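Local coordinates for hemolysin activator protein CdiB (PDB 6WIL), which probably secretes the toxin CdiA across the outer membrane, as a two-partner secretion transporter of the Omp85 superfamily in contact-dependent growth inhibition, at residues Q176-E179 and N180-V184; I242-P245 and F246-N249; N109-K113 and K114-T118; Q23-Q26 and D27-A30. All blocks are in the same frame, centred on the assembly; numbering follows the deposited sequence.

In the fold
Along the chain the contacts run from helix 8-27 (contact 4) through the two POTRA domains (contacts 3 and 1) to the barrel (contact 2). Contact 4 lies close to the centre of the chain yet is a surface contact of mostly polar residues, held to barrel strands. Contact 3 closes helix 97-113 in the first POTRA domain with a glycine and an apolar clasp, partly buried. Contact 1, the most buried, ends helix 171-181 in the second POTRA domain and meets both contact 4, through Arg-183 and Leu-29, and contact 2, through Arg-183 and Asn-243. Contact 2, a turn between barrel strands 232-243 and 251-261, is held by asparagines, with Phe-246 and His-247 exposed.

Contact 1: residues Q176-E179 and N180-V184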
loop_
_atom_site.group_PDB
_atom_site.type_symbol
_atom_site.label_atom_id
_atom_site.label_comp_id
_atom_site.label_asym_id
_atom_site.label_seq_id
_atom_site.Cartn_x
_atom_site.Cartn_y
_atom_site.Cartn_z
ATOM N N GLN A 176 -8.355 -7.143 10.139
ATOM C CA GLN A 176 -8.488 -7.368 8.706
ATOM C C GLN A 176 -9.912 -7.094 8.244
ATOM O O GLN A 176 -10.136 -6.344 7.286
ATOM C CB GLN A 176 -8.078 -8.796 8.360
ATOM C CG GLN A 176 -8.034 -9.056 6.872
ATOM C CD GLN A 176 -6.995 -8.197 6.174
ATOM O OE1 GLN A 176 -5.986 -7.815 6.772
ATOM N NE2 GLN A 176 -7.240 -7.881 4.904
ATOM N N GLY A 177 -10.893 -7.696 8.922
ATOM C CA GLY A 177 -12.280 -7.461 8.563
ATOM C C GLY A 177 -12.693 -6.012 8.735
ATOM O O GLY A 177 -13.434 -5.466 7.915
ATOM N N LEU A 178 -12.218 -5.369 9.803
ATOM C CA LEU A 178 -12.496 -3.950 9.993
ATOM C C LEU A 178 -11.946 -3.116 8.839
ATOM O O LEU A 178 -12.601 -2.174 8.378
ATOM C CB LEU A 178 -11.914 -3.484 11.325
ATOM C CG LEU A 178 -12.034 -2.012 11.704
ATOM C CD1 LEU A 178 -12.519 -1.891 13.135
ATOM C CD2 LEU A 178 -10.681 -1.355 11.555
ATOM N N GLU A 179 -10.743 -3.445 8.358
ATOM C CA GLU A 179 -10.164 -2.692 7.250
ATOM C C GLU A 179 -10.965 -2.891 5.971
ATOM O O GLU A 179 -11.161 -1.946 5.200
ATOM C CB GLU A 179 -8.708 -3.101 7.036
ATOM C CG GLU A 179 -7.708 -2.225 7.759
ATOM C CD GLU A 179 -6.345 -2.878 7.866
ATOM O OE1 GLU A 179 -5.742 -2.824 8.958
ATOM O OE2 GLU A 179 -5.881 -3.462 6.861
ATOM N N ASN A 180 -11.435 -4.117 5.734
ATOM C CA ASN A 180 -12.260 -4.390 4.564
ATOM C C ASN A 180 -13.565 -3.606 4.608
ATOM O O ASN A 180 -14.039 -3.119 3.574
ATOM C CB ASN A 180 -12.539 -5.888 4.462
ATOM C CG ASN A 180 -11.299 -6.682 4.132
ATOM O OD1 ASN A 180 -10.282 -6.118 3.734
ATOM N ND2 ASN A 180 -11.378 -8.001 4.276
ATOM N N LEU A 181 -14.160 -3.465 5.796
ATOM C CA LEU A 181 -15.421 -2.738 5.901
ATOM C C LEU A 181 -15.212 -1.234 5.805
ATOM O O LEU A 181 -16.127 -0.509 5.397
ATOM C CB LEU A 181 -16.136 -3.080 7.209
ATOM C CG LEU A 181 -16.616 -4.518 7.405
ATOM C CD1 LEU A 181 -17.511 -4.638 8.641
ATOM C CD2 LEU A 181 -17.336 -5.013 6.168
ATOM N N LYS A 182 -14.033 -0.742 6.178
ATOM C CA LYS A 182 -13.775 0.691 6.114
ATOM C C LYS A 182 -13.555 1.193 4.696
ATOM O O LYS A 182 -13.433 2.406 4.502
ATOM C CB LYS A 182 -12.572 1.053 6.985
ATOM C CG LYS A 182 -12.913 1.166 8.460
ATOM C CD LYS A 182 -11.666 1.108 9.318
ATOM C CE LYS A 182 -10.691 2.227 8.994
ATOM N NZ LYS A 182 -11.159 3.554 9.477
ATOM N N ARG A 183 -13.502 0.300 3.705
ATOM C CA ARG A 183 -13.471 0.763 2.323
ATOM C C ARG A 183 -14.795 1.392 1.919
ATOM O O ARG A 183 -14.812 2.332 1.119
ATOM C CB ARG A 183 -13.123 -0.393 1.386
ATOM C CG ARG A 183 -11.707 -0.900 1.552
ATOM C CD ARG A 183 -11.417 -2.043 0.606
ATOM N NE ARG A 183 -10.126 -2.658 0.887
ATOM C CZ ARG A 183 -9.533 -3.542 0.094
ATOM N NH1 ARG A 183 -10.114 -3.911 -1.041
ATOM N NH2 ARG A 183 -8.359 -4.053 0.433
ATOM N N VAL A 184 -15.905 0.907 2.469
ATOM C CA VAL A 184 -17.230 1.380 2.082
ATOM C C VAL A 184 -18.033 1.938 3.248
ATOM O O VAL A 184 -19.064 2.585 3.008
ATOM C CB VAL A 184 -18.037 0.272 1.370
ATOM C CG1 VAL A 184 -17.247 -0.288 0.191
ATOM C CG2 VAL A 184 -18.396 -0.828 2.338
#
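Asn-180 bonds back to Gln-176 through its backbone N, 3.0 Å from Gln-176 O, and its CG sits 3.4 Å from the same oxygen. The two side-chain amides stand nearly perpendicular, planes 78° apart, with Gln-176 NE2 3.7 Å from Asn-180 OD1. They share an acceptor: NE2 and Asn-180 ND2 both donate to Gly-280 O, and ND2 also to Gly-160 O. Next, Leu-181 N bonds to Gly-177 O at 3.0 Å, while the leucine side chain runs to Val-187. Lys-182 N takes Leu-178 O at 3.0 Å and, weakly, Glu-179 O. Because Leu-178 CG is anti to its own nitrogen (chi1 177°), the leucine lies alongside the lysine, and its CD2 meets Lys-182 CD at 3.5 Å. Arg-183 touches only lightly, CG 3.8 Å from Glu-179 O; its guanidinium pairs with Asp-283, whereas the Glu-179 carboxylate is shared by Arg-325 and Lys-330. Val-184 then leads into strand 185-193. This is the C-terminal turn of a POTRA helix, with one flank on the domain's own sheet and with Gln-176, Glu-179 and Arg-183 bonded to barrel residues.

Contact 2: residues I242-P245 and F246-N249; sequences INNP and FHLN
Asn-244 OD1 reaches over two backbone nitrogens of the following segment: Asn-249 N at 2.8 Å, a weak bond because the N-H points well off line (123°), and Leu-248 N at 3.2 Å from the same oxygen. With Asn-244 CG anti to the main-chain N (chi1 -153°), the amide folds back over the turn, and CG lies 3.7 Å from His-247 CA. Its ND2 donates to Gln-156 OE1 and Asn-249 ND2 to the carbonyl of that same glutamine, so both asparagines fasten to helix 154-160 of the second POTRA domain. Between them the chain makes a type I beta turn from Asn-244 to His-247, part of the connection between barrel strands 232-243 and 251-261. The closing bond, His-247 N to Asn-244 O, is 3.3 Å long; the N-H is fairly straight, but it approaches 72° out of the carbonyl plane. Asn-244 O also lies over one face of the imidazole, 3.8 Å from His-247 ND1. At the turn's corner Pro-245 CG meets Phe-246 CD2 at 4.2 Å, a loose apolar touch between side chains that also contact a crystal neighbour. Asp-250 accepts from Leu-248 N through OD1 and from Phe-246 N through OD2, while the Phe-246 side chain touches Tyr-275 on strand 266-279.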
loop_
_atom_site.group_PDB
_atom_site.type_symbol
_atom_site.label_atom_id
_atom_site.label_comp_id
_atom_site.label_asym_id
_atom_site.label_seq_id
_atom_site.Cartn_x
_atom_site.Cartn_y
_atom_site.Cartn_z
ATOM N N ILE A 242 -16.975 5.151 -7.390
ATOM C CA ILE A 242 -18.235 4.545 -6.984
ATOM C C ILE A 242 -17.952 3.589 -5.835
ATOM O O ILE A 242 -17.108 2.694 -5.955
ATOM C CB ILE A 242 -18.913 3.821 -8.157
ATOM C CG1 ILE A 242 -19.212 4.820 -9.275
ATOM C CG2 ILE A 242 -20.188 3.137 -7.689
ATOM C CD1 ILE A 242 -19.218 4.209 -10.648
ATOM N N ASN A 243 -18.665 3.772 -4.728
ATOM C CA ASN A 243 -18.394 3.078 -3.477
ATOM C C ASN A 243 -19.437 1.991 -3.255
ATOM O O ASN A 243 -20.637 2.280 -3.190
ATOM C CB ASN A 243 -18.393 4.069 -2.315
ATOM C CG ASN A 243 -17.905 3.453 -1.031
ATOM O OD1 ASN A 243 -18.700 3.011 -0.202
ATOM N ND2 ASN A 243 -16.590 3.426 -0.851
ATOM N N ASN A 244 -18.974 0.744 -3.136
ATOM C CA ASN A 244 -19.804 -0.423 -2.847
ATOM C C ASN A 244 -20.909 -0.631 -3.882
ATOM O O ASN A 244 -22.059 -0.886 -3.498
ATOM C CB ASN A 244 -20.416 -0.288 -1.448
ATOM C CG ASN A 244 -20.724 -1.630 -0.805
ATOM O OD1 ASN A 244 -20.052 -2.628 -1.066
ATOM N ND2 ASN A 244 -21.746 -1.656 0.048
ATOM N N PRO A 245 -20.612 -0.575 -5.189
ATOM C CA PRO A 245 -21.708 -0.640 -6.174
ATOM C C PRO A 245 -22.434 -1.974 -6.194
ATOM O O PRO A 245 -23.668 -1.993 -6.252
ATOM C CB PRO A 245 -20.996 -0.358 -7.505
ATOM C CG PRO A 245 -19.615 -0.850 -7.290
ATOM C CD PRO A 245 -19.292 -0.563 -5.848
ATOM N N PHE A 246 -21.711 -3.093 -6.151
ATOM C CA PHE A 246 -22.326 -4.413 -6.136
ATOM C C PHE A 246 -22.490 -4.970 -4.724
ATOM O O PHE A 246 -22.700 -6.177 -4.565
ATOM C CB PHE A 246 -21.520 -5.385 -6.998
ATOM C CG PHE A 246 -21.597 -5.093 -8.467
ATOM C CD1 PHE A 246 -22.717 -5.455 -9.199
ATOM C CD2 PHE A 246 -20.554 -4.457 -9.116
ATOM C CE1 PHE A 246 -22.798 -5.184 -10.551
ATOM C CE2 PHE A 246 -20.626 -4.185 -10.470
ATOM C CZ PHE A 246 -21.750 -4.550 -11.188
ATOM N N HIS A 247 -22.407 -4.112 -3.705
ATOM C CA HIS A 247 -22.579 -4.509 -2.304
ATOM C C HIS A 247 -21.685 -5.691 -1.945
ATOM O O HIS A 247 -22.132 -6.708 -1.412
ATOM C CB HIS A 247 -24.044 -4.815 -1.997
ATOM C CG HIS A 247 -24.908 -3.597 -1.952
ATOM N ND1 HIS A 247 -25.253 -2.887 -3.083
ATOM C CD2 HIS A 247 -25.478 -2.947 -0.910
ATOM C CE1 HIS A 247 -26.006 -1.859 -2.740
ATOM N NE2 HIS A 247 -26.157 -1.871 -1.427
ATOM N N LEU A 248 -20.399 -5.544 -2.251
ATOM C CA LEU A 248 -19.397 -6.561 -1.964
ATOM C C LEU A 248 -18.183 -5.940 -1.290
ATOM O O LEU A 248 -17.074 -6.474 -1.385
ATOM C CB LEU A 248 -18.981 -7.292 -3.242
ATOM C CG LEU A 248 -20.025 -8.185 -3.912
ATOM C CD1 LEU A 248 -19.535 -8.672 -5.267
ATOM C CD2 LEU A 248 -20.358 -9.362 -3.011
ATOM N N ASN A 249 -18.380 -4.807 -0.608
ATOM C CA ASN A 249 -17.277 -4.000 -0.088
ATOM C C ASN A 249 -16.319 -3.618 -1.211
ATOM O O ASN A 249 -15.118 -3.441 -0.997
ATOM C CB ASN A 249 -16.534 -4.721 1.047
ATOM C CG ASN A 249 -17.479 -5.368 2.046
ATOM O OD1 ASN A 249 -18.174 -4.682 2.790
ATOM N ND2 ASN A 249 -17.504 -6.696 2.067
#

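Contact 3: residues N109-K113 and K114-T118; sequences NELLK and KGFIT
Leu-111 O receives Phe-116 N at 3.2 Å, and Leu-112 O receives Gly-115 N at 3.0 Å, the chain turning back on itself at Gly-115, where phi is 104°. Weaker bonds from Lys-114 N and Gly-115 N also converge on Leu-111 O, so that one carbonyl gathers three N-H groups at the helix end. The positive phi is one that glycine adopts readily. This is a Schellman motif, and it carries the customary apolar clasp: Leu-111 CG packs against Phe-116 CB at 4.0 Å, the two side chains crossing at about a right angle. The phenyl ring turns its edge to Leu-111 O, with CD2 3.7 Å from that oxygen, and makes an edge-to-face pair with Phe-76. Around Phe-116 the chain makes an inverse gamma turn, closed by a weak bond from Ile-117 N to Gly-115 O. That brings Ile-117 CG2 within 4.2 Å of Leu-112 CD2, the same methyl that lies 3.7 Å from Phe-116 O. Both bonds and clasp finish helix 97-113 of the first POTRA domain. On the charged side, Lys-114 bends at chi2 (58°), which lays its CD beside Glu-110 OE2 at 3.8 Å; its ammonium is farther from the carboxylate and makes a cation-pi contact with Phe-78. Glu-110 OE1 instead has a long salt bridge with Lys-113 NZ.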
loop_
_atom_site.group_PDB
_atom_site.type_symbol
_atom_site.label_atom_id
_atom_site.label_comp_id
_atom_site.label_asym_id
_atom_site.label_seq_id
_atom_site.Cartn_x
_atom_site.Cartn_y
_atom_site.Cartn_z
ATOM N N ASN A 109 0.755 -12.976 28.233
ATOM C CA ASN A 109 1.315 -12.013 27.291
ATOM C C ASN A 109 1.595 -12.672 25.948
ATOM O O ASN A 109 1.381 -12.066 24.892
ATOM C CB ASN A 109 2.590 -11.395 27.870
ATOM C CG ASN A 109 3.281 -10.460 26.896
ATOM O OD1 ASN A 109 2.872 -9.312 26.727
ATOM N ND2 ASN A 109 4.343 -10.943 26.260
ATOM N N GLU A 110 2.060 -13.922 25.970
ATOM C CA GLU A 110 2.266 -14.657 24.727
ATOM C C GLU A 110 0.942 -14.914 24.021
ATOM O O GLU A 110 0.877 -14.929 22.785
ATOM C CB GLU A 110 2.989 -15.973 25.013
ATOM C CG GLU A 110 3.654 -16.566 23.795
ATOM C CD GLU A 110 4.575 -15.574 23.114
ATOM O OE1 GLU A 110 5.487 -15.049 23.791
ATOM O OE2 GLU A 110 4.371 -15.304 21.911
ATOM N N LEU A 111 -0.125 -15.123 24.793
ATOM C CA LEU A 111 -1.454 -15.276 24.211
ATOM C C LEU A 111 -1.880 -14.002 23.495
ATOM O O LEU A 111 -2.380 -14.045 22.364
ATOM C CB LEU A 111 -2.454 -15.649 25.308
ATOM C CG LEU A 111 -3.723 -16.398 24.904
ATOM C CD1 LEU A 111 -3.360 -17.713 24.232
ATOM C CD2 LEU A 111 -4.600 -16.644 26.124
ATOM N N LEU A 112 -1.681 -12.849 24.142
ATOM C CA LEU A 112 -1.988 -11.572 23.508
ATOM C C LEU A 112 -1.049 -11.279 22.345
ATOM O O LEU A 112 -1.444 -10.597 21.392
ATOM C CB LEU A 112 -1.917 -10.447 24.542
ATOM C CG LEU A 112 -2.838 -10.597 25.752
ATOM C CD1 LEU A 112 -2.663 -9.432 26.717
ATOM C CD2 LEU A 112 -4.287 -10.713 25.302
ATOM N N LYS A 113 0.192 -11.774 22.409
ATOM C CA LYS A 113 1.128 -11.584 21.305
ATOM C C LYS A 113 0.572 -12.150 20.005
ATOM O O LYS A 113 0.708 -11.534 18.942
ATOM C CB LYS A 113 2.469 -12.240 21.632
ATOM C CG LYS A 113 3.590 -11.274 21.954
ATOM C CD LYS A 113 4.917 -12.015 22.037
ATOM C CE LYS A 113 6.039 -11.103 22.497
ATOM N NZ LYS A 113 7.144 -11.882 23.120
ATOM N N LYS A 114 -0.058 -13.319 20.070
ATOM C CA LYS A 114 -0.633 -13.945 18.889
ATOM C C LYS A 114 -2.044 -13.455 18.584
ATOM O O LYS A 114 -2.625 -13.880 17.580
ATOM C CB LYS A 114 -0.626 -15.469 19.044
ATOM C CG LYS A 114 0.587 -16.153 18.416
ATOM C CD LYS A 114 1.896 -15.641 18.998
ATOM C CE LYS A 114 3.091 -16.173 18.224
ATOM N NZ LYS A 114 3.078 -17.659 18.146
ATOM N N GLY A 115 -2.607 -12.583 19.419
ATOM C CA GLY A 115 -3.853 -11.911 19.109
ATOM C C GLY A 115 -5.104 -12.413 19.805
ATOM O O GLY A 115 -6.196 -11.919 19.496
ATOM N N PHE A 116 -4.997 -13.360 20.737
ATOM C CA PHE A 116 -6.182 -13.927 21.384
ATOM C C PHE A 116 -6.536 -13.068 22.597
ATOM O O PHE A 116 -6.263 -13.404 23.752
ATOM C CB PHE A 116 -5.944 -15.387 21.747
ATOM C CG PHE A 116 -5.538 -16.239 20.573
ATOM C CD1 PHE A 116 -6.495 -16.842 19.769
ATOM C CD2 PHE A 116 -4.198 -16.429 20.269
ATOM C CE1 PHE A 116 -6.122 -17.625 18.688
ATOM C CE2 PHE A 116 -3.818 -17.210 19.189
ATOM C CZ PHE A 116 -4.782 -17.808 18.398
ATOM N N ILE A 117 -7.181 -11.934 22.313
ATOM C CA ILE A 117 -7.407 -10.911 23.329
ATOM C C ILE A 117 -8.528 -11.258 24.301
ATOM O O ILE A 117 -8.626 -10.627 25.360
ATOM C CB ILE A 117 -7.714 -9.557 22.668
ATOM C CG1 ILE A 117 -8.749 -9.740 21.555
ATOM C CG2 ILE A 117 -6.437 -8.914 22.140
ATOM C CD1 ILE A 117 -9.228 -8.446 20.946
ATOM N N THR A 118 -9.386 -12.225 23.975
ATOM C CA THR A 118 -10.472 -12.622 24.862
ATOM C C THR A 118 -10.255 -14.006 25.459
ATOM O O THR A 118 -11.162 -14.543 26.103
ATOM C CB THR A 118 -11.815 -12.578 24.129
ATOM O OG1 THR A 118 -11.822 -13.555 23.080
ATOM C CG2 THR A 118 -12.052 -11.198 23.543
#

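Contact 4: residues Q23-Q26 and D27-A30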
loop_
_atom_site.group_PDB
_atom_site.type_symbol
_atom_site.label_atom_id
_atom_site.label_comp_id
_atom_site.label_asym_id
_atom_site.label_seq_id
_atom_site.Cartn_x
_atom_site.Cartn_y
_atom_site.Cartn_z
ATOM N N GLN A 23 -1.257 4.236 -7.351
ATOM C CA GLN A 23 -0.801 4.398 -5.976
ATOM C C GLN A 23 -1.780 5.245 -5.172
ATOM O O GLN A 23 -2.051 4.952 -4.002
ATOM C CB GLN A 23 0.594 5.023 -5.956
ATOM C CG GLN A 23 1.284 4.931 -4.607
ATOM C CD GLN A 23 1.542 3.494 -4.190
ATOM O OE1 GLN A 23 0.802 2.928 -3.388
ATOM N NE2 GLN A 23 2.597 2.896 -4.740
ATOM N N GLN A 24 -2.327 6.298 -5.787
ATOM C CA GLN A 24 -3.272 7.158 -5.084
ATOM C C GLN A 24 -4.573 6.433 -4.776
ATOM O O GLN A 24 -5.191 6.689 -3.736
ATOM C CB GLN A 24 -3.548 8.417 -5.906
ATOM C CG GLN A 24 -2.350 9.341 -6.040
ATOM C CD GLN A 24 -2.579 10.457 -7.040
ATOM O OE1 GLN A 24 -3.655 10.570 -7.629
ATOM N NE2 GLN A 24 -1.562 11.288 -7.242
ATOM N N LEU A 25 -5.005 5.527 -5.656
ATOM C CA LEU A 25 -6.218 4.765 -5.381
ATOM C C LEU A 25 -5.988 3.747 -4.274
ATOM O O LEU A 25 -6.853 3.557 -3.410
ATOM C CB LEU A 25 -6.707 4.075 -6.653
ATOM C CG LEU A 25 -7.181 4.992 -7.777
ATOM C CD1 LEU A 25 -7.375 4.187 -9.042
ATOM C CD2 LEU A 25 -8.470 5.699 -7.385
ATOM N N GLN A 26 -4.828 3.083 -4.281
ATOM C CA GLN A 26 -4.514 2.148 -3.206
ATOM C C GLN A 26 -4.382 2.872 -1.875
ATOM O O GLN A 26 -4.821 2.363 -0.837
ATOM C CB GLN A 26 -3.235 1.374 -3.526
ATOM C CG GLN A 26 -3.400 0.368 -4.650
ATOM C CD GLN A 26 -4.728 -0.368 -4.574
ATOM O OE1 GLN A 26 -4.996 -1.103 -3.620
ATOM N NE2 GLN A 26 -5.574 -0.161 -5.577
ATOM N N ASP A 27 -3.790 4.067 -1.881
ATOM C CA ASP A 27 -3.640 4.816 -0.641
ATOM C C ASP A 27 -4.976 5.284 -0.080
ATOM O O ASP A 27 -5.059 5.579 1.117
ATOM C CB ASP A 27 -2.713 6.013 -0.856
ATOM C CG ASP A 27 -1.252 5.610 -0.957
ATOM O OD1 ASP A 27 -0.883 4.555 -0.398
ATOM O OD2 ASP A 27 -0.472 6.349 -1.595
ATOM N N GLN A 28 -6.023 5.353 -0.908
ATOM C CA GLN A 28 -7.322 5.811 -0.429
ATOM C C GLN A 28 -7.990 4.813 0.509
ATOM O O GLN A 28 -8.913 5.194 1.236
ATOM C CB GLN A 28 -8.249 6.099 -1.609
ATOM C CG GLN A 28 -8.063 7.475 -2.220
ATOM C CD GLN A 28 -8.778 7.618 -3.552
ATOM O OE1 GLN A 28 -9.921 7.184 -3.711
ATOM N NE2 GLN A 28 -8.097 8.214 -4.524
ATOM N N LEU A 29 -7.548 3.558 0.514
ATOM C CA LEU A 29 -8.189 2.526 1.319
ATOM C C LEU A 29 -7.740 2.651 2.771
ATOM O O LEU A 29 -6.551 2.510 3.077
ATOM C CB LEU A 29 -7.869 1.143 0.760
ATOM C CG LEU A 29 -8.189 0.987 -0.731
ATOM C CD1 LEU A 29 -8.156 -0.474 -1.143
ATOM C CD2 LEU A 29 -9.531 1.616 -1.079
ATOM N N ALA A 30 -8.699 2.909 3.659
ATOM C CA ALA A 30 -8.392 3.199 5.054
ATOM C C ALA A 30 -7.827 1.971 5.760
ATOM O O ALA A 30 -8.370 0.869 5.648
ATOM C CB ALA A 30 -9.647 3.690 5.774
#
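Backbone bonds between Gln-23 to Gln-26 and the residues after them change character along helix 8-27. Asp-27 N binds Gln-23 O at 2.9 Å, a regular helical bond. Gln-28 N bonds to Leu-25 O at 3.2 Å, from above the carbonyl plane, and weakly to Gln-24 O, and Leu-29 N takes Gln-26 O at 3.3 Å, so the spacing drops from four residues to three before the chain straightens at Leu-29. Among polar side chains, Asp-27 CG lies beside its own nitrogen (chi1 -75°), which sets OD2 3.2 Å from Gln-23 O, acceptor against acceptor. The Gln-23 amide lies 25° from the carboxylate plane, its OE1 3.8 Å from Asp-27 OD1. A salt bridge from Asp-27 OD2 to Arg-422 probably offsets this crowding of oxygens. Van der Waals touches between leucines and glutamines are slight: the Leu-25 and Gln-28 side chains lie side by side, CD2 3.8 Å from NE2, and Leu-29 CD1 comes to 4.1 Å from Gln-26 OE1, whose hydrogen-bond partner is Gln-276. Leu-25 and Leu-29 rest instead on strands 251-261 and 266-279. A helix end held to the barrel by a few polar links and two leucines, with Gln-24 and Gln-28 exposed, is consistent with a plug that can leave the pore, as proposed for relatives such as FhaC.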